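Local coordinates for flavoredoxin (PDB 3BNK), which binds flavin mononucleotide and probably serves in electron transport, at residues N30-G35 with K53-P58; T19-N24 with E59-N64; K26-L31 with K90-G95. One frame throughout, in Å; residues are numbered along the deposited sequence.

Overall arrangement
The three contacts show how one flavin site can be assembled from a strand, the tip of a helix and a loop. Contacts 1 and 3 share Asn30 and Leu31 of strand 28-41, and both touch FMN; their centres lie about 11 Å apart. Contact 2, centred about 7 Å from contact 1 and 10 Å from contact 3, does not touch FMN, from which the Leu21 side chain stays about 7 Å. This contact seats helix 57-64, which contact 1 also uses, on strand 16-25, the antiparallel neighbour of strand 28-41. Thr57 CG2 of contact 1 packs 3.3 Å from Leu21 CD1 of contact 2. Glu63 OE1 of contact 2 probably hydrogen-bonds to Lys26 N of contact 3 (2.9 Å).

Contact 1 (N30-G35 with K53-P58); sequences NLMALG and KSHYTP. With FMN (flavin mononucleotide), chain D.
His55 meets Met32 beside the flavin: CD2 of the imidazole lies 4.1 Å from Met32 CE, which approaches obliquely. A bend at chi3 of Met32 (-91°) carries that methyl past Thr57 to the isoalloxazine, with CE 3.5 Å from FMN C2. FMN C5' lies over one face of the imidazole, toward its rim, and His55 NE2 gives a weak hydrogen bond to FMN N1 (3.1 Å). An alanine here takes away the imidazole, which would probably leave FMN N1 without this donor and open a gap beside FMN C5' and Met32 CE. At Tyr56 the work passes to the backbone, whose N bonds to FMN O1P at 3.1 Å; the ring receives Asn30 ND2 at its edge, 3.9 Å from Tyr56 CD2. Thr57 binds FMN O2P through both its backbone N and OG1, the latter so close that its exact distance is doubtful. Asn30 ND2 also reaches Thr57 OG1 at 2.9 Å, but the bond is bent (116°) and weak; its bond to FMN O3P is nearly straight (170°). Phosphate held near the start of a helix, with flavin along an adjoining strand, is the FMN site of the flavin reductase-like split barrel.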
loop_
_atom_site.group_PDB
_atom_site.type_symbol
_atom_site.label_atom_id
_atom_site.label_comp_id
_atom_site.label_asym_id
_atom_site.label_seq_id
_atom_site.Cartn_x
_atom_site.Cartn_y
_atom_site.Cartn_z
ATOM N N ASN B 30 9.992 17.597 9.990
ATOM C CA ASN B 30 10.323 16.254 10.389
ATOM C C ASN B 30 10.078 15.311 9.233
ATOM O O ASN B 30 9.228 15.572 8.387
ATOM C CB ASN B 30 9.511 15.831 11.615
ATOM C CG ASN B 30 10.100 14.626 12.303
ATOM O OD1 ASN B 30 11.306 14.557 12.538
ATOM N ND2 ASN B 30 9.254 13.670 12.635
ATOM N N LEU B 31 10.871 14.240 9.184
ATOM C CA LEU B 31 10.683 13.147 8.241
ATOM C C LEU B 31 10.805 11.808 8.949
ATOM O O LEU B 31 11.688 11.621 9.775
ATOM C CB LEU B 31 11.713 13.248 7.110
ATOM C CG LEU B 31 11.582 14.632 6.461
ATOM C CD1 LEU B 31 12.906 15.317 6.254
ATOM C CD2 LEU B 31 10.708 14.620 5.217
ATOM N N MET B 32 9.905 10.889 8.632
ATOM C CA MET B 32 10.036 9.507 9.057
ATOM C C MET B 32 9.817 8.574 7.869
ATOM O O MET B 32 9.054 8.897 6.956
ATOM C CB MET B 32 9.050 9.176 10.187
ATOM C CG MET B 32 7.582 9.363 9.830
ATOM S SD MET B 32 6.477 8.525 10.973
ATOM C CE MET B 32 6.265 6.923 10.207
ATOM N N ALA B 33 10.480 7.413 7.896
ATOM C CA ALA B 33 10.279 6.379 6.877
ATOM C C ALA B 33 8.900 5.739 7.033
ATOM O O ALA B 33 8.452 5.468 8.165
ATOM C CB ALA B 33 11.398 5.343 6.933
ATOM N N LEU B 34 8.201 5.562 5.909
ATOM C CA LEU B 34 6.794 5.123 5.921
ATOM C C LEU B 34 6.488 4.112 4.817
ATOM O O LEU B 34 6.692 4.384 3.648
ATOM C CB LEU B 34 5.828 6.328 5.821
ATOM C CG LEU B 34 4.331 6.025 5.613
ATOM C CD1 LEU B 34 3.644 5.797 6.938
ATOM C CD2 LEU B 34 3.615 7.156 4.846
ATOM N N GLY B 35 5.976 2.952 5.211
ATOM C CA GLY B 35 5.598 1.891 4.275
ATOM C C GLY B 35 4.098 1.689 4.274
ATOM O O GLY B 35 3.542 1.132 3.324
ATOM N N LYS B 53 1.545 5.402 17.341
ATOM C CA LYS B 53 1.296 6.399 18.373
ATOM C C LYS B 53 2.565 6.761 19.155
ATOM O O LYS B 53 2.597 7.791 19.820
ATOM C CB LYS B 53 0.191 5.919 19.317
ATOM C CG LYS B 53 -1.185 5.830 18.676
ATOM C CD LYS B 53 -2.218 5.294 19.659
ATOM C CE LYS B 53 -3.592 5.746 19.258
ATOM N NZ LYS B 53 -4.655 5.061 20.027
ATOM N N SER B 54 3.603 5.926 19.056
ATOM C CA SER B 54 4.870 6.161 19.772
ATOM C C SER B 54 5.771 7.186 19.094
ATOM O O SER B 54 6.690 7.724 19.736
ATOM C CB SER B 54 5.636 4.853 20.046
ATOM O OG SER B 54 6.248 4.311 18.874
ATOM N N HIS B 55 5.488 7.492 17.826
ATOM C CA HIS B 55 6.344 8.404 17.046
ATOM C C HIS B 55 6.095 9.890 17.306
ATOM O O HIS B 55 5.052 10.295 17.851
ATOM C CB HIS B 55 6.252 8.123 15.543
ATOM C CG HIS B 55 6.528 6.702 15.169
ATOM N ND1 HIS B 55 7.449 5.919 15.828
ATOM C CD2 HIS B 55 6.021 5.929 14.180
ATOM C CE1 HIS B 55 7.478 4.718 15.278
ATOM N NE2 HIS B 55 6.624 4.700 14.275
ATOM N N TYR B 56 7.068 10.696 16.881
ATOM C CA TYR B 56 7.044 12.145 17.050
ATOM C C TYR B 56 6.177 12.809 15.983
ATOM O O TYR B 56 5.568 13.854 16.220
ATOM C CB TYR B 56 8.484 12.667 16.979
ATOM C CG TYR B 56 8.677 14.126 17.288
ATOM C CD1 TYR B 56 8.466 14.625 18.583
ATOM C CD2 TYR B 56 9.116 15.006 16.306
ATOM C CE1 TYR B 56 8.665 15.962 18.877
ATOM C CE2 TYR B 56 9.319 16.344 16.589
ATOM C CZ TYR B 56 9.091 16.818 17.875
ATOM O OH TYR B 56 9.288 18.154 18.156
ATOM N N THR B 57 6.124 12.174 14.812
ATOM C CA THR B 57 5.429 12.707 13.644
ATOM C C THR B 57 3.919 13.033 13.860
ATOM O O THR B 57 3.472 14.097 13.414
ATOM C CB THR B 57 5.697 11.811 12.398
ATOM O OG1 THR B 57 7.107 11.811 12.108
ATOM C CG2 THR B 57 4.921 12.284 11.165
ATOM N N PRO B 58 3.143 12.138 14.547
ATOM C CA PRO B 58 1.700 12.392 14.706
ATOM C C PRO B 58 1.337 13.719 15.362
ATOM O O PRO B 58 0.348 14.330 14.939
ATOM C CB PRO B 58 1.221 11.227 15.580
ATOM C CG PRO B 58 2.215 10.162 15.345
ATOM C CD PRO B 58 3.526 10.862 15.181
HETATM N N1 FMN D . 6.558 3.591 11.384
HETATM C C2 FMN D . 5.191 3.763 11.285
HETATM O O2 FMN D . 4.570 4.156 12.266
HETATM N N3 FMN D . 4.536 3.505 10.093
HETATM C C4 FMN D . 5.268 3.068 9.001
HETATM O O4 FMN D . 4.682 2.830 7.951
HETATM C C4A FMN D . 6.654 2.890 9.103
HETATM N N5 FMN D . 7.396 2.442 8.017
HETATM C C5A FMN D . 8.765 2.284 8.111
HETATM C C6 FMN D . 9.479 1.858 6.984
HETATM C C7 FMN D . 10.868 1.683 7.061
HETATM C C7M FMN D . 11.614 1.327 5.810
HETATM C C8 FMN D . 11.538 1.942 8.266
HETATM C C8M FMN D . 13.050 2.002 8.320
HETATM C C9 FMN D . 10.815 2.385 9.382
HETATM C C9A FMN D . 9.432 2.567 9.315
HETATM N N10 FMN D . 8.696 3.012 10.420
HETATM C C10 FMN D . 7.310 3.162 10.310
HETATM C "C1'" FMN D . 9.390 3.421 11.691
HETATM C "C2'" FMN D . 9.519 4.931 11.844
HETATM O "O2'" FMN D . 9.904 5.519 10.616
HETATM C "C3'" FMN D . 10.593 5.287 12.874
HETATM O "O3'" FMN D . 10.290 4.801 14.170
HETATM C "C4'" FMN D . 10.877 6.788 12.887
HETATM O "O4'" FMN D . 12.044 7.017 13.631
HETATM C "C5'" FMN D . 9.755 7.650 13.449
HETATM O "O5'" FMN D . 10.228 8.977 13.306
HETATM P P FMN D . 9.689 10.200 14.213
HETATM O O1P FMN D . 9.733 9.793 15.657
HETATM O O2P FMN D . 8.263 10.456 13.825
HETATM O O3P FMN D . 10.482 11.457 13.984
#

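Contact 2 (T19-N24 with E59-N64); sequences TLLGAN and EGIAEN
Leu21 and Ile61 point their branches at one another tip to tip, with Leu21 CD1 3.8 Å from Ile61 CD1. Although the CB of Ile61 does not aim at the strand, its extended arm does: chi2 of -179° carries CD1 away from the helix and across to the leucine. The methyl of Ala23 lies farther back along that arm, with its CB 3.7 Å from Ile61 CG1, so a single isoleucine serves two alternate strand residues, Leu21 and Ala23, that both point toward the helix. Phe67 of strand 66-71 also touches both Leu21 and Ile61 and extends this apolar patch. The arrangement is a short helix laid over the antiparallel barrel sheet of the flavin reductase-like fold, the axes of segments 19-24 and 59-64 passing 6.8 Å apart at 59°. So close an approach is probably possible only because Gly60 lacks a side chain: its CA sits 3.0 Å from Asn24 O, and a CB there would lie 2.4 Å from Asn24 O, a clash. At the far end of the helix the amide of Asn64 folds back, its ND2 donating to Gly60 O at 3.1 Å with an angle of 145°. Gly60 O is thereby gripped twice by one residue, since Asn64 N reaches it from the opposite face of the carbonyl. The same ND2 passes 3.5 Å from Asn24 CB. The two asparagines turn their oxygens to other partners: Asn64 OD1 bonds to Thr106 OG1, and Asn24 OD1 to Tyr101 OH.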
loop_
_atom_site.group_PDB
_atom_site.type_symbol
_atom_site.label_atom_id
_atom_site.label_comp_id
_atom_site.label_asym_id
_atom_site.label_seq_id
_atom_site.Cartn_x
_atom_site.Cartn_y
_atom_site.Cartn_z
ATOM N N THR B 19 8.516 5.264 1.435
ATOM C CA THR B 19 8.228 6.661 1.326
ATOM C C THR B 19 8.812 7.402 2.521
ATOM O O THR B 19 9.133 6.803 3.543
ATOM C CB THR B 19 6.683 6.934 1.153
ATOM O OG1 THR B 19 6.503 8.237 0.628
ATOM C CG2 THR B 19 5.964 6.919 2.440
ATOM N N LEU B 20 8.963 8.708 2.367
ATOM C CA LEU B 20 9.318 9.556 3.478
ATOM C C LEU B 20 8.111 10.445 3.805
ATOM O O LEU B 20 7.563 11.135 2.942
ATOM C CB LEU B 20 10.571 10.365 3.140
ATOM C CG LEU B 20 11.957 9.980 3.682
ATOM C CD1 LEU B 20 11.993 8.748 4.589
ATOM C CD2 LEU B 20 13.031 9.928 2.566
ATOM N N LEU B 21 7.681 10.388 5.058
ATOM C CA LEU B 21 6.535 11.153 5.492
ATOM C C LEU B 21 7.025 12.439 6.153
ATOM O O LEU B 21 7.769 12.390 7.142
ATOM C CB LEU B 21 5.687 10.322 6.468
ATOM C CG LEU B 21 4.394 10.901 7.066
ATOM C CD1 LEU B 21 4.653 12.129 7.876
ATOM C CD2 LEU B 21 3.355 11.230 5.999
ATOM N N GLY B 22 6.604 13.574 5.604
ATOM C CA GLY B 22 7.022 14.882 6.100
ATOM C C GLY B 22 5.925 15.587 6.890
ATOM O O GLY B 22 4.762 15.591 6.493
ATOM N N ALA B 23 6.305 16.162 8.025
ATOM C CA ALA B 23 5.408 17.005 8.793
ATOM C C ALA B 23 6.183 18.066 9.560
ATOM O O ALA B 23 7.335 17.852 9.971
ATOM C CB ALA B 23 4.548 16.165 9.734
ATOM N N ASN B 24 5.569 19.234 9.702
ATOM C CA ASN B 24 6.063 20.221 10.645
ATOM C C ASN B 24 5.624 19.814 12.036
ATOM O O ASN B 24 4.463 19.460 12.242
ATOM C CB ASN B 24 5.543 21.625 10.328
ATOM C CG ASN B 24 6.403 22.353 9.303
ATOM O OD1 ASN B 24 7.268 21.760 8.650
ATOM N ND2 ASN B 24 6.172 23.647 9.169
ATOM N N GLU B 59 2.109 14.156 16.368
ATOM C CA GLU B 59 1.924 15.486 16.985
ATOM C C GLU B 59 1.908 16.584 15.931
ATOM O O GLU B 59 1.110 17.493 16.009
ATOM C CB GLU B 59 3.047 15.832 17.960
ATOM C CG GLU B 59 3.292 14.833 19.065
ATOM C CD GLU B 59 4.382 15.290 20.009
ATOM O OE1 GLU B 59 4.647 16.525 20.083
ATOM O OE2 GLU B 59 4.957 14.408 20.687
ATOM N N GLY B 60 2.828 16.499 14.973
ATOM C CA GLY B 60 2.943 17.485 13.914
ATOM C C GLY B 60 1.808 17.424 12.910
ATOM O O GLY B 60 1.272 18.458 12.514
ATOM N N ILE B 61 1.435 16.215 12.493
ATOM C CA ILE B 61 0.299 16.068 11.593
ATOM C C ILE B 61 -0.997 16.563 12.263
ATOM O O ILE B 61 -1.787 17.271 11.637
ATOM C CB ILE B 61 0.162 14.642 11.013
ATOM C CG1 ILE B 61 1.460 14.249 10.279
ATOM C CG2 ILE B 61 -1.015 14.569 10.057
ATOM C CD1 ILE B 61 1.427 12.875 9.642
ATOM N N ALA B 62 -1.180 16.235 13.543
ATOM C CA ALA B 62 -2.326 16.758 14.300
ATOM C C ALA B 62 -2.322 18.291 14.395
ATOM O O ALA B 62 -3.363 18.907 14.226
ATOM C CB ALA B 62 -2.400 16.107 15.691
ATOM N N GLU B 63 -1.153 18.889 14.641
ATOM C CA GLU B 63 -0.991 20.344 14.785
ATOM C C GLU B 63 -1.395 21.072 13.497
ATOM O O GLU B 63 -2.197 22.012 13.503
ATOM C CB GLU B 63 0.480 20.702 15.114
ATOM C CG GLU B 63 1.075 20.115 16.432
ATOM C CD GLU B 63 2.607 20.358 16.630
ATOM O OE1 GLU B 63 3.239 21.124 15.876
ATOM O OE2 GLU B 63 3.180 19.769 17.577
ATOM N N ASN B 64 -0.834 20.609 12.384
ATOM C CA ASN B 64 -0.945 21.306 11.110
ATOM C C ASN B 64 -2.072 20.839 10.215
ATOM O O ASN B 64 -2.475 21.559 9.311
ATOM C CB ASN B 64 0.379 21.210 10.353
ATOM C CG ASN B 64 1.466 21.973 11.033
ATOM O OD1 ASN B 64 1.482 23.206 11.014
ATOM N ND2 ASN B 64 2.382 21.252 11.664
#

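Contact 3 (K26-L31 with K90-G95); sequences KGKANL and KVDKSG. With FMN (flavin mononucleotide), chain D.
Lys93 reaches across to strand 28-41 and places its ammonium between the backbone and the cofactor: NZ donates to Leu31 O at 2.6 Å and to FMN O3P at 2.7 Å. This is the phosphate end of the FMN site, where a loop bearing an Asx turn lies against the beginning of a barrel strand. The lysine takes its course from a bend at chi3 (-77°), beyond which the last bond is extended. On the way its CE passes 3.4 Å from Asn30 OD1. NZ also bonds to Val86 O, so two carbonyls and the phosphate together fix its position and probably favour the charged form.

The next shell holds the backbone of Lys93. Its N donates to water 1 at 2.8 Å, and that water can donate to Ala29 O or Asn30 OD1; with more acceptors around it than protons, it is unlikely to serve all of them at once. Asp92 closes an Asx turn round Lys93, which probably helps to present this N-H. Asp92 OD1 accepts from Ser94 N at 2.9 Å (148°), met from above the carboxylate plane, and Ser94 OG comes to the same oxygen so closely that the modelled distance is doubtful.

Outermost, Lys28 crosses the Asp92 carboxylate at a slant; its CD lies 3.8 Å from Asp92 OD1, and bends at chi3 and chi4 turn NZ back toward that oxygen. The salt bridge from Lys28 NZ to Asp92 OD1 is long, at 3.5 Å. Beneath that lysine, Ser94 CB rests 3.3 Å from Ala29 O.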
loop_
_atom_site.group_PDB
_atom_site.type_symbol
_atom_site.label_atom_id
_atom_site.label_comp_id
_atom_site.label_asym_id
_atom_site.label_seq_id
_atom_site.Cartn_x
_atom_site.Cartn_y
_atom_site.Cartn_z
ATOM N N LYS B 26 6.133 21.520 15.826
ATOM C CA LYS B 26 6.559 22.762 16.477
ATOM C C LYS B 26 7.328 23.678 15.511
ATOM O O LYS B 26 8.367 24.252 15.866
ATOM C CB LYS B 26 7.387 22.469 17.738
ATOM C CG LYS B 26 6.599 21.854 18.882
ATOM C CD LYS B 26 7.544 21.313 19.953
ATOM C CE LYS B 26 6.826 20.355 20.888
ATOM N NZ LYS B 26 7.788 19.405 21.527
ATOM N N GLY B 27 6.809 23.796 14.290
ATOM C CA GLY B 27 7.358 24.699 13.281
ATOM C C GLY B 27 8.579 24.197 12.527
ATOM O O GLY B 27 9.060 24.876 11.606
ATOM N N LYS B 28 9.076 23.014 12.904
ATOM C CA LYS B 28 10.293 22.439 12.309
ATOM C C LYS B 28 9.984 21.177 11.513
ATOM O O LYS B 28 9.184 20.350 11.934
ATOM C CB LYS B 28 11.325 22.142 13.401
ATOM C CG LYS B 28 12.744 21.872 12.907
ATOM C CD LYS B 28 13.819 22.238 13.962
ATOM C CE LYS B 28 13.611 21.545 15.311
ATOM N NZ LYS B 28 13.513 20.050 15.239
ATOM N N ALA B 29 10.633 21.036 10.362
ATOM C CA ALA B 29 10.372 19.915 9.474
ATOM C C ALA B 29 10.858 18.597 10.082
ATOM O O ALA B 29 11.971 18.498 10.634
ATOM C CB ALA B 29 10.999 20.150 8.118
ATOM N N ASN B 30 9.992 17.597 9.990
ATOM C CA ASN B 30 10.323 16.254 10.389
ATOM C C ASN B 30 10.078 15.311 9.233
ATOM O O ASN B 30 9.228 15.572 8.387
ATOM C CB ASN B 30 9.511 15.831 11.615
ATOM C CG ASN B 30 10.100 14.626 12.303
ATOM O OD1 ASN B 30 11.306 14.557 12.538
ATOM N ND2 ASN B 30 9.254 13.670 12.635
ATOM N N LEU B 31 10.871 14.240 9.184
ATOM C CA LEU B 31 10.683 13.147 8.241
ATOM C C LEU B 31 10.805 11.808 8.949
ATOM O O LEU B 31 11.688 11.621 9.775
ATOM C CB LEU B 31 11.713 13.248 7.110
ATOM C CG LEU B 31 11.582 14.632 6.461
ATOM C CD1 LEU B 31 12.906 15.317 6.254
ATOM C CD2 LEU B 31 10.708 14.620 5.217
ATOM N N LYS B 90 14.364 13.349 19.447
ATOM C CA LYS B 90 15.755 13.418 19.896
ATOM C C LYS B 90 16.690 14.028 18.860
ATOM O O LYS B 90 17.653 14.708 19.216
ATOM C CB LYS B 90 16.263 12.023 20.279
ATOM C CG LYS B 90 15.553 11.395 21.478
ATOM C CD LYS B 90 16.292 10.155 21.949
ATOM C CE LYS B 90 16.095 9.898 23.431
ATOM N NZ LYS B 90 17.096 8.905 23.950
ATOM N N VAL B 91 16.420 13.771 17.582
ATOM C CA VAL B 91 17.361 14.140 16.522
ATOM C C VAL B 91 16.696 14.987 15.445
ATOM O O VAL B 91 15.707 14.581 14.834
ATOM C CB VAL B 91 18.064 12.888 15.910
ATOM C CG1 VAL B 91 18.779 13.218 14.609
ATOM C CG2 VAL B 91 19.043 12.275 16.915
ATOM N N ASP B 92 17.255 16.174 15.233
ATOM C CA ASP B 92 16.783 17.078 14.196
ATOM C C ASP B 92 16.982 16.437 12.825
ATOM O O ASP B 92 18.119 16.228 12.380
ATOM C CB ASP B 92 17.531 18.413 14.290
ATOM C CG ASP B 92 16.856 19.526 13.509
ATOM O OD1 ASP B 92 15.882 19.259 12.762
ATOM O OD2 ASP B 92 17.305 20.685 13.653
ATOM N N LYS B 93 15.872 16.106 12.167
ATOM C CA LYS B 93 15.917 15.588 10.800
ATOM C C LYS B 93 15.651 16.675 9.742
ATOM O O LYS B 93 15.732 16.404 8.546
ATOM C CB LYS B 93 14.993 14.370 10.632
ATOM C CG LYS B 93 15.558 13.086 11.263
ATOM C CD LYS B 93 14.590 11.903 11.215
ATOM C CE LYS B 93 13.508 12.028 12.287
ATOM N NZ LYS B 93 12.479 10.960 12.189
ATOM N N SER B 94 15.380 17.905 10.195
ATOM C CA SER B 94 15.080 19.049 9.304
ATOM C C SER B 94 16.210 19.415 8.359
ATOM O O SER B 94 15.965 20.033 7.320
ATOM C CB SER B 94 14.650 20.304 10.086
ATOM O OG SER B 94 15.695 20.830 10.893
ATOM N N GLY B 95 17.434 19.014 8.697
ATOM C CA GLY B 95 18.601 19.385 7.908
ATOM C C GLY B 95 19.169 18.324 6.999
ATOM O O GLY B 95 20.114 18.589 6.255
HETATM N N1 FMN D . 6.558 3.591 11.384
HETATM C C2 FMN D . 5.191 3.763 11.285
HETATM O O2 FMN D . 4.570 4.156 12.266
HETATM N N3 FMN D . 4.536 3.505 10.093
HETATM C C4 FMN D . 5.268 3.068 9.001
HETATM O O4 FMN D . 4.682 2.830 7.951
HETATM C C4A FMN D . 6.654 2.890 9.103
HETATM N N5 FMN D . 7.396 2.442 8.017
HETATM C C5A FMN D . 8.765 2.284 8.111
HETATM C C6 FMN D . 9.479 1.858 6.984
HETATM C C7 FMN D . 10.868 1.683 7.061
HETATM C C7M FMN D . 11.614 1.327 5.810
HETATM C C8 FMN D . 11.538 1.942 8.266
HETATM C C8M FMN D . 13.050 2.002 8.320
HETATM C C9 FMN D . 10.815 2.385 9.382
HETATM C C9A FMN D . 9.432 2.567 9.315
HETATM N N10 FMN D . 8.696 3.012 10.420
HETATM C C10 FMN D . 7.310 3.162 10.310
HETATM C "C1'" FMN D . 9.390 3.421 11.691
HETATM C "C2'" FMN D . 9.519 4.931 11.844
HETATM O "O2'" FMN D . 9.904 5.519 10.616
HETATM C "C3'" FMN D . 10.593 5.287 12.874
HETATM O "O3'" FMN D . 10.290 4.801 14.170
HETATM C "C4'" FMN D . 10.877 6.788 12.887
HETATM O "O4'" FMN D . 12.044 7.017 13.631
HETATM C "C5'" FMN D . 9.755 7.650 13.449
HETATM O "O5'" FMN D . 10.228 8.977 13.306
HETATM P P FMN D . 9.689 10.200 14.213
HETATM O O1P FMN D . 9.733 9.793 15.657
HETATM O O2P FMN D . 8.263 10.456 13.825
HETATM O O3P FMN D . 10.482 11.457 13.984
HETATM O O HOH W 1 13.314 16.994 12.869
#